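Local structure of geranyltranstransferase (Staphylococcus aureus, 1RTR) at residues V133-L141 / F184-I192; H209-L220 / A254-A265. The protein probably catalyses the head-to-tail condensation of isopentenyl diphosphate with geranyl diphosphate to give farnesyl diphosphate, a precursor in isoprenoid biosynthesis. All blocks are in the same frame, centred on the assembly; numbering follows the deposited sequence.

Contact 1 (V133-L141 / F184-I192); sequences VKIKVLQRL and FAVMSAADI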
# COMPACT_ATOMS: atom_id res chain seq x y z
N VAL A 133 -3.11 -8.11 -17.68
CA VAL A 133 -3.78 -8.78 -16.58
C VAL A 133 -3.25 -8.26 -15.24
O VAL A 133 -4.00 -8.11 -14.27
CB VAL A 133 -3.66 -10.34 -16.69
CG1 VAL A 133 -4.30 -11.04 -15.52
CG2 VAL A 133 -4.30 -10.84 -17.98
N LYS A 134 -1.96 -7.95 -15.20
CA LYS A 134 -1.33 -7.43 -13.98
C LYS A 134 -1.97 -6.12 -13.53
O LYS A 134 -2.23 -5.93 -12.34
CB LYS A 134 0.16 -7.21 -14.21
CG LYS A 134 1.02 -8.44 -14.01
CD LYS A 134 2.48 -8.04 -13.99
CE LYS A 134 3.20 -8.53 -15.22
NZ LYS A 134 4.57 -8.86 -14.81
N ILE A 135 -2.21 -5.22 -14.48
CA ILE A 135 -2.90 -3.97 -14.18
C ILE A 135 -4.29 -4.23 -13.60
O ILE A 135 -4.65 -3.66 -12.58
CB ILE A 135 -2.93 -3.04 -15.44
CG1 ILE A 135 -1.52 -2.54 -15.78
CG2 ILE A 135 -3.85 -1.86 -15.23
CD1 ILE A 135 -0.75 -1.92 -14.61
N LYS A 136 -5.04 -5.14 -14.21
CA LYS A 136 -6.40 -5.46 -13.77
C LYS A 136 -6.43 -5.92 -12.32
O LYS A 136 -7.24 -5.42 -11.52
CB LYS A 136 -7.02 -6.52 -14.66
CG LYS A 136 -7.44 -5.99 -16.00
CD LYS A 136 -8.28 -7.03 -16.71
CE LYS A 136 -8.18 -6.90 -18.21
NZ LYS A 136 -8.99 -7.96 -18.86
N VAL A 137 -5.53 -6.86 -11.97
CA VAL A 137 -5.40 -7.35 -10.61
C VAL A 137 -5.02 -6.22 -9.64
O VAL A 137 -5.64 -6.07 -8.58
CB VAL A 137 -4.39 -8.52 -10.52
CG1 VAL A 137 -4.25 -9.01 -9.09
CG2 VAL A 137 -4.85 -9.67 -11.39
N LEU A 138 -4.00 -5.44 -10.01
CA LEU A 138 -3.50 -4.36 -9.15
C LEU A 138 -4.58 -3.32 -8.90
O LEU A 138 -4.81 -2.91 -7.76
CB LEU A 138 -2.27 -3.68 -9.77
CG LEU A 138 -0.94 -4.38 -9.56
CD1 LEU A 138 0.02 -4.04 -10.70
CD2 LEU A 138 -0.31 -4.02 -8.23
N GLN A 139 -5.25 -2.90 -9.98
CA GLN A 139 -6.35 -1.96 -9.90
C GLN A 139 -7.40 -2.46 -8.93
O GLN A 139 -7.84 -1.72 -8.05
CB GLN A 139 -6.98 -1.75 -11.28
CG GLN A 139 -7.56 -0.37 -11.47
CD GLN A 139 -8.05 -0.15 -12.89
OE1 GLN A 139 -8.90 0.72 -13.12
NE2 GLN A 139 -7.53 -0.93 -13.85
N ARG A 140 -7.78 -3.72 -9.09
CA ARG A 140 -8.80 -4.32 -8.26
C ARG A 140 -8.36 -4.45 -6.80
O ARG A 140 -9.13 -4.17 -5.88
CB ARG A 140 -9.21 -5.67 -8.83
CG ARG A 140 -10.49 -6.22 -8.26
CD ARG A 140 -10.83 -7.61 -8.76
NE ARG A 140 -11.19 -7.61 -10.18
CZ ARG A 140 -12.38 -7.26 -10.65
NH1 ARG A 140 -12.60 -7.30 -11.95
NH2 ARG A 140 -13.34 -6.88 -9.81
N LEU A 141 -7.11 -4.85 -6.58
CA LEU A 141 -6.59 -4.91 -5.21
C LEU A 141 -6.61 -3.53 -4.53
O LEU A 141 -6.97 -3.42 -3.36
CB LEU A 141 -5.19 -5.53 -5.19
CG LEU A 141 -4.63 -6.00 -3.84
CD1 LEU A 141 -5.67 -6.79 -3.04
CD2 LEU A 141 -3.35 -6.80 -4.02
N PHE A 184 -12.23 -9.62 -4.29
CA PHE A 184 -10.97 -9.56 -5.02
C PHE A 184 -10.49 -10.97 -5.38
O PHE A 184 -10.11 -11.22 -6.52
CB PHE A 184 -9.87 -8.83 -4.22
CG PHE A 184 -8.52 -8.96 -4.86
CD1 PHE A 184 -7.62 -9.92 -4.42
CD2 PHE A 184 -8.18 -8.16 -5.95
CE1 PHE A 184 -6.39 -10.08 -5.04
CE2 PHE A 184 -6.96 -8.31 -6.58
CZ PHE A 184 -6.06 -9.27 -6.12
N ALA A 185 -10.51 -11.88 -4.40
CA ALA A 185 -10.06 -13.26 -4.62
C ALA A 185 -10.73 -13.89 -5.82
O ALA A 185 -10.04 -14.38 -6.72
CB ALA A 185 -10.26 -14.12 -3.36
N VAL A 186 -12.06 -13.87 -5.89
CA VAL A 186 -12.70 -14.56 -7.01
C VAL A 186 -12.62 -13.80 -8.32
O VAL A 186 -12.47 -14.44 -9.37
CB VAL A 186 -14.14 -15.18 -6.70
CG1 VAL A 186 -14.49 -15.11 -5.22
CG2 VAL A 186 -15.26 -14.61 -7.62
N MET A 187 -12.66 -12.46 -8.27
CA MET A 187 -12.67 -11.64 -9.49
C MET A 187 -11.28 -11.46 -10.10
O MET A 187 -11.14 -11.39 -11.33
CB MET A 187 -13.33 -10.26 -9.25
CG MET A 187 -14.81 -10.29 -8.87
SD MET A 187 -15.88 -11.35 -9.93
CE MET A 187 -15.94 -10.28 -11.40
N SER A 188 -10.25 -11.38 -9.26
CA SER A 188 -8.88 -11.43 -9.76
C SER A 188 -8.69 -12.74 -10.54
O SER A 188 -8.11 -12.75 -11.64
CB SER A 188 -7.85 -11.28 -8.64
OG SER A 188 -7.77 -12.47 -7.86
N ALA A 189 -9.21 -13.83 -9.99
CA ALA A 189 -9.15 -15.12 -10.68
C ALA A 189 -9.92 -15.07 -12.00
O ALA A 189 -9.42 -15.49 -13.05
CB ALA A 189 -9.66 -16.26 -9.79
N ALA A 190 -11.12 -14.52 -11.96
CA ALA A 190 -11.92 -14.43 -13.17
C ALA A 190 -11.17 -13.66 -14.24
O ALA A 190 -11.29 -13.97 -15.44
CB ALA A 190 -13.24 -13.76 -12.87
N ASP A 191 -10.39 -12.67 -13.79
CA ASP A 191 -9.58 -11.83 -14.68
C ASP A 191 -8.35 -12.57 -15.25
O ASP A 191 -8.02 -12.42 -16.43
CB ASP A 191 -9.16 -10.54 -13.96
CG ASP A 191 -10.22 -9.45 -14.07
OD1 ASP A 191 -11.16 -9.61 -14.88
OD2 ASP A 191 -10.20 -8.40 -13.38
N ILE A 192 -7.68 -13.35 -14.41
CA ILE A 192 -6.58 -14.17 -14.88
C ILE A 192 -7.10 -15.22 -15.87
O ILE A 192 -6.47 -15.46 -16.91
CB ILE A 192 -5.84 -14.81 -13.71
CG1 ILE A 192 -5.09 -13.75 -12.92
CG2 ILE A 192 -4.90 -15.92 -14.22
CD1 ILE A 192 -4.95 -14.06 -11.45
O HOH W 1 -9.31 -10.78 -18.02
O HOH W 2 -8.79 -8.54 -11.33
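Helices 133-141 and 184-192 run antiparallel at 166°, their axes 9.5 Å apart, and come nearest in backbone at Val137 and Ser188, whose CA atoms are 5.4 Å apart. They join helix 131-145 to helix 179-193 as a knobs-into-holes pair in the all-helical prenyl synthase fold. The knob is Arg140, seated among Phe184, Met187, Ser188 and Asp191. Its chain stays extended as far as CD; the bend at chi3 (-69°) then swings the guanidinium round to Asp191. CB and CG lie against the rim of the Phe184 ring, and Met187 CB sits over one guanidinium face, 3.4 Å from Arg140 CZ. NH1 of Arg140 makes a salt bridge with OD2 of Asp191 at 3.0 Å, nearly straight at 164°. The oxygen lies in the guanidinium plane, but the nitrogen meets it from above the carboxylate plane. A water accepts from NE while donating to OD2. OD1 of Asp191 has a long, weak ion pair with Lys200. Lys136 runs past the same carboxylate, and its NZ joins Asp191 O through another water.

The other half is apolar. Leu141 CD1 stands 3.7 Å from the centroid of the Phe184 ring in a CH-pi contact, while Ser188 CB, from the same helix as Phe184, lies off toward the rim on the opposite face. Val137 presses CG1 against CZ of Phe184 at 3.5 Å, and Val133 CG1 meets Ile192 CG1 at 3.8 Å. Ile123 of helix 105-124 backs Val137 and Leu141, while Ile135 packs on Ile135 of the second subunit. With one firm N-H bond, a water and at most a weak share of the NE hydrogen on OD2, Asp191 is probably kept ionised; the in-plane oxygen and water, with Met187 CB over one face, should limit guanidinium rotation.

Contact 2 (H209-L220 / A254-A265); sequences HLGMMFQIKDDL and AEDKLTYHRDAA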
# COMPACT_ATOMS: atom_id res chain seq x y z
N HIS A 209 -22.31 -12.55 -1.73
CA HIS A 209 -23.12 -13.34 -0.79
C HIS A 209 -22.26 -14.21 0.09
O HIS A 209 -22.49 -14.30 1.31
CB HIS A 209 -24.19 -14.16 -1.52
CG HIS A 209 -25.24 -13.33 -2.16
ND1 HIS A 209 -26.10 -12.53 -1.44
CD2 HIS A 209 -25.55 -13.12 -3.47
CE1 HIS A 209 -26.90 -11.88 -2.26
NE2 HIS A 209 -26.59 -12.22 -3.50
N LEU A 210 -21.24 -14.83 -0.51
CA LEU A 210 -20.29 -15.63 0.26
C LEU A 210 -19.67 -14.78 1.37
O LEU A 210 -19.51 -15.25 2.50
CB LEU A 210 -19.21 -16.22 -0.64
CG LEU A 210 -18.15 -17.07 0.06
CD1 LEU A 210 -18.76 -18.41 0.45
CD2 LEU A 210 -16.94 -17.26 -0.85
N GLY A 211 -19.35 -13.53 1.05
CA GLY A 211 -18.76 -12.61 2.01
C GLY A 211 -19.65 -12.27 3.17
O GLY A 211 -19.20 -12.23 4.32
N MET A 212 -20.92 -12.00 2.89
CA MET A 212 -21.89 -11.70 3.94
C MET A 212 -22.13 -12.91 4.86
O MET A 212 -22.31 -12.74 6.06
CB MET A 212 -23.20 -11.14 3.36
CG MET A 212 -23.03 -9.85 2.50
SD MET A 212 -22.08 -8.44 3.26
CE MET A 212 -23.01 -8.14 4.70
N MET A 213 -22.09 -14.12 4.31
CA MET A 213 -22.18 -15.35 5.13
C MET A 213 -21.20 -15.33 6.28
O MET A 213 -21.56 -15.63 7.42
CB MET A 213 -21.96 -16.62 4.30
CG MET A 213 -23.03 -16.89 3.24
SD MET A 213 -22.71 -18.42 2.37
CE MET A 213 -22.82 -19.53 3.76
N PHE A 214 -19.97 -14.94 5.97
CA PHE A 214 -18.81 -15.02 6.87
C PHE A 214 -19.09 -14.49 8.29
O PHE A 214 -18.88 -15.20 9.28
CB PHE A 214 -17.65 -14.24 6.22
CG PHE A 214 -16.30 -14.50 6.83
CD1 PHE A 214 -15.26 -14.97 6.03
CD2 PHE A 214 -16.05 -14.23 8.18
CE1 PHE A 214 -13.98 -15.20 6.58
CE2 PHE A 214 -14.79 -14.46 8.75
CZ PHE A 214 -13.75 -14.94 7.95
N GLN A 215 -19.56 -13.25 8.38
CA GLN A 215 -19.68 -12.58 9.66
C GLN A 215 -20.95 -12.98 10.40
O GLN A 215 -20.96 -13.02 11.64
CB GLN A 215 -19.61 -11.06 9.47
CG GLN A 215 -18.19 -10.53 9.16
CD GLN A 215 -17.17 -10.87 10.25
OE1 GLN A 215 -17.49 -10.81 11.45
NE2 GLN A 215 -15.96 -11.23 9.84
N ILE A 216 -22.00 -13.29 9.64
CA ILE A 216 -23.24 -13.79 10.21
C ILE A 216 -22.96 -15.08 10.97
O ILE A 216 -23.31 -15.18 12.15
CB ILE A 216 -24.32 -14.02 9.14
CG1 ILE A 216 -24.64 -12.71 8.41
CG2 ILE A 216 -25.59 -14.58 9.78
CD1 ILE A 216 -25.52 -12.87 7.18
N LYS A 217 -22.31 -16.04 10.31
CA LYS A 217 -21.98 -17.33 10.93
C LYS A 217 -21.29 -17.11 12.28
O LYS A 217 -21.69 -17.68 13.29
CB LYS A 217 -21.11 -18.17 10.00
CG LYS A 217 -20.69 -19.56 10.53
CD LYS A 217 -19.16 -19.74 10.41
CE LYS A 217 -18.76 -21.04 9.69
NZ LYS A 217 -18.01 -22.01 10.57
N ASP A 218 -20.30 -16.23 12.26
CA ASP A 218 -19.50 -15.89 13.44
C ASP A 218 -20.28 -15.27 14.58
O ASP A 218 -20.03 -15.60 15.75
CB ASP A 218 -18.37 -14.96 13.03
CG ASP A 218 -17.04 -15.65 12.99
OD1 ASP A 218 -16.21 -15.35 13.88
OD2 ASP A 218 -16.75 -16.51 12.12
N ASP A 219 -21.20 -14.36 14.26
CA ASP A 219 -22.10 -13.79 15.26
C ASP A 219 -22.96 -14.89 15.89
O ASP A 219 -23.08 -14.95 17.11
CB ASP A 219 -22.98 -12.69 14.65
CG ASP A 219 -22.25 -11.37 14.51
OD1 ASP A 219 -22.61 -10.61 13.60
OD2 ASP A 219 -21.32 -11.01 15.27
N LEU A 220 -23.53 -15.76 15.05
CA LEU A 220 -24.31 -16.89 15.52
C LEU A 220 -23.52 -17.81 16.45
O LEU A 220 -23.98 -18.11 17.56
CB LEU A 220 -24.92 -17.69 14.35
CG LEU A 220 -26.18 -17.08 13.73
CD1 LEU A 220 -26.45 -17.63 12.35
CD2 LEU A 220 -27.39 -17.25 14.66
N ALA A 254 -30.95 -13.68 12.34
CA ALA A 254 -29.59 -13.94 11.87
C ALA A 254 -29.48 -15.24 11.06
O ALA A 254 -28.97 -15.23 9.93
CB ALA A 254 -28.62 -13.94 13.02
N GLU A 255 -29.98 -16.34 11.62
CA GLU A 255 -30.04 -17.61 10.88
C GLU A 255 -30.76 -17.47 9.54
O GLU A 255 -30.36 -18.06 8.54
CB GLU A 255 -30.71 -18.70 11.71
CG GLU A 255 -29.81 -19.38 12.72
CD GLU A 255 -30.58 -20.23 13.72
OE1 GLU A 255 -31.81 -20.45 13.54
OE2 GLU A 255 -29.97 -20.70 14.71
N ASP A 256 -31.84 -16.69 9.52
CA ASP A 256 -32.59 -16.46 8.29
C ASP A 256 -31.72 -15.72 7.28
O ASP A 256 -31.73 -16.04 6.09
CB ASP A 256 -33.86 -15.65 8.56
CG ASP A 256 -35.04 -16.52 8.98
OD1 ASP A 256 -34.82 -17.66 9.48
OD2 ASP A 256 -36.24 -16.14 8.85
N LYS A 257 -30.96 -14.74 7.78
CA LYS A 257 -30.06 -13.93 6.98
C LYS A 257 -28.97 -14.79 6.37
O LYS A 257 -28.74 -14.74 5.15
CB LYS A 257 -29.45 -12.81 7.84
CG LYS A 257 -29.23 -11.53 7.09
CD LYS A 257 -30.51 -11.07 6.42
CE LYS A 257 -30.77 -9.60 6.63
NZ LYS A 257 -32.05 -9.27 5.94
N LEU A 258 -28.34 -15.60 7.22
CA LEU A 258 -27.34 -16.56 6.79
C LEU A 258 -27.87 -17.41 5.66
O LEU A 258 -27.26 -17.47 4.58
CB LEU A 258 -26.92 -17.46 7.96
CG LEU A 258 -25.76 -18.45 7.74
CD1 LEU A 258 -24.65 -17.92 6.81
CD2 LEU A 258 -25.18 -18.85 9.08
N THR A 259 -29.01 -18.05 5.89
CA THR A 259 -29.61 -18.96 4.91
C THR A 259 -29.90 -18.25 3.60
O THR A 259 -29.68 -18.81 2.53
CB THR A 259 -30.89 -19.62 5.49
OG1 THR A 259 -30.52 -20.45 6.60
CG2 THR A 259 -31.52 -20.60 4.50
N TYR A 260 -30.38 -17.01 3.68
CA TYR A 260 -30.65 -16.22 2.48
C TYR A 260 -29.37 -16.01 1.62
O TYR A 260 -29.41 -16.12 0.39
CB TYR A 260 -31.29 -14.89 2.85
CG TYR A 260 -31.09 -13.84 1.79
CD1 TYR A 260 -31.82 -13.88 0.60
CD2 TYR A 260 -30.12 -12.84 1.94
CE1 TYR A 260 -31.62 -12.93 -0.39
CE2 TYR A 260 -29.91 -11.90 0.95
CZ TYR A 260 -30.66 -11.95 -0.21
OH TYR A 260 -30.45 -11.01 -1.19
N HIS A 261 -28.26 -15.69 2.27
CA HIS A 261 -26.99 -15.52 1.57
C HIS A 261 -26.45 -16.85 1.02
O HIS A 261 -25.99 -16.92 -0.13
CB HIS A 261 -25.98 -14.83 2.48
CG HIS A 261 -26.25 -13.37 2.66
ND1 HIS A 261 -26.38 -12.51 1.59
CD2 HIS A 261 -26.46 -12.63 3.77
CE1 HIS A 261 -26.64 -11.30 2.04
NE2 HIS A 261 -26.70 -11.35 3.36
N ARG A 262 -26.51 -17.89 1.86
CA ARG A 262 -26.23 -19.27 1.47
C ARG A 262 -26.99 -19.59 0.19
O ARG A 262 -26.40 -20.04 -0.78
CB ARG A 262 -26.63 -20.23 2.60
CG ARG A 262 -26.34 -21.73 2.39
CD ARG A 262 -27.00 -22.35 1.16
NE ARG A 262 -28.01 -23.37 1.45
CZ ARG A 262 -27.74 -24.63 1.79
NH1 ARG A 262 -28.73 -25.48 2.00
NH2 ARG A 262 -26.48 -25.04 1.93
N ASP A 263 -28.29 -19.32 0.18
CA ASP A 263 -29.13 -19.68 -0.95
C ASP A 263 -28.81 -18.87 -2.18
O ASP A 263 -28.85 -19.40 -3.29
CB ASP A 263 -30.62 -19.52 -0.59
CG ASP A 263 -31.11 -20.62 0.33
OD1 ASP A 263 -32.26 -20.53 0.81
OD2 ASP A 263 -30.42 -21.62 0.64
N ALA A 264 -28.50 -17.59 -2.00
CA ALA A 264 -28.19 -16.71 -3.13
C ALA A 264 -26.82 -17.04 -3.73
O ALA A 264 -26.64 -16.95 -4.94
CB ALA A 264 -28.29 -15.24 -2.72
N ALA A 265 -25.88 -17.45 -2.87
CA ALA A 265 -24.57 -17.93 -3.30
C ALA A 265 -24.74 -19.18 -4.16
O ALA A 265 -24.37 -19.17 -5.34
CB ALA A 265 -23.68 -18.22 -2.10
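His209 is the bump at one end of this contact: its imidazole drops into the hollow formed by Tyr260, His261, Ala264 and Ala265. Ala264 CB lies over one face of the ring in a CH-pi contact, 3.4 Å from its centroid and almost on the normal, while the rim meets ND1 of His261 through His209 ND1 in a 3.0 Å hydrogen bond close to straight (171°); either nitrogen could be the donor. The two imidazoles touch rim to rim, their planes 38° apart. His261 is itself a knob, set among His209, Met212, Met213 and Ile216. Met212 CB covers one face of its ring at 3.5 Å from the centroid, Tyr260 CD2 lies over the opposite face, and Ile216 CD1 touches the rim.

Helices 209-220 and 254-265 are antiparallel, crossing at -154° with axes 8.3 Å apart, and belong to the all-helical terpenoid synthase fold. Asp218 and Asp219 fit the start of the family's second aspartate-rich motif, which binds magnesium in related enzymes; neither packs into this seam.

Next along, Ile216 fills the gap between Ala254, Lys257, Leu258 and His261. CG2, anti to its backbone N, faces Ala254 O at 3.4 Å and Leu258 CB, while CD1 reaches on to Lys257 CG. Leu258 answers from the other helix, lodged between Met213, Ile216, Lys217 and Leu220: CD1 rests on Met213 CB, and CD2 reaches Leu220 CD1 at 3.7 Å. Leu220 CD2 rests on Ala254 CB, and both methyls lie against Glu255 CG, while Met213 and Leu258 also lie against Tyr289 of helix 279-289.

Overall arrangement
Contacts 1 and 2 are both antiparallel helix pairs, joined in series: helix 179-193 of contact 1 is followed directly in the chain by helix 197-227 of contact 2, and Val186 touches Leu203 and Ser207 there. Their centres lie 25 Å apart. Contact 1 is the more buried, packed against helices 45-56 and 105-124, and its first helix also borders the second subunit. Contact 2 is partly buried, backed by helix 279-289 and untouched by the other chain. A salt bridge, two bridging waters and a phenylalanine with its aliphatic neighbours hold the former. The latter has the closer axes and packs mainly by interlocking aliphatic and imidazole groups, with one histidine-histidine hydrogen bond across.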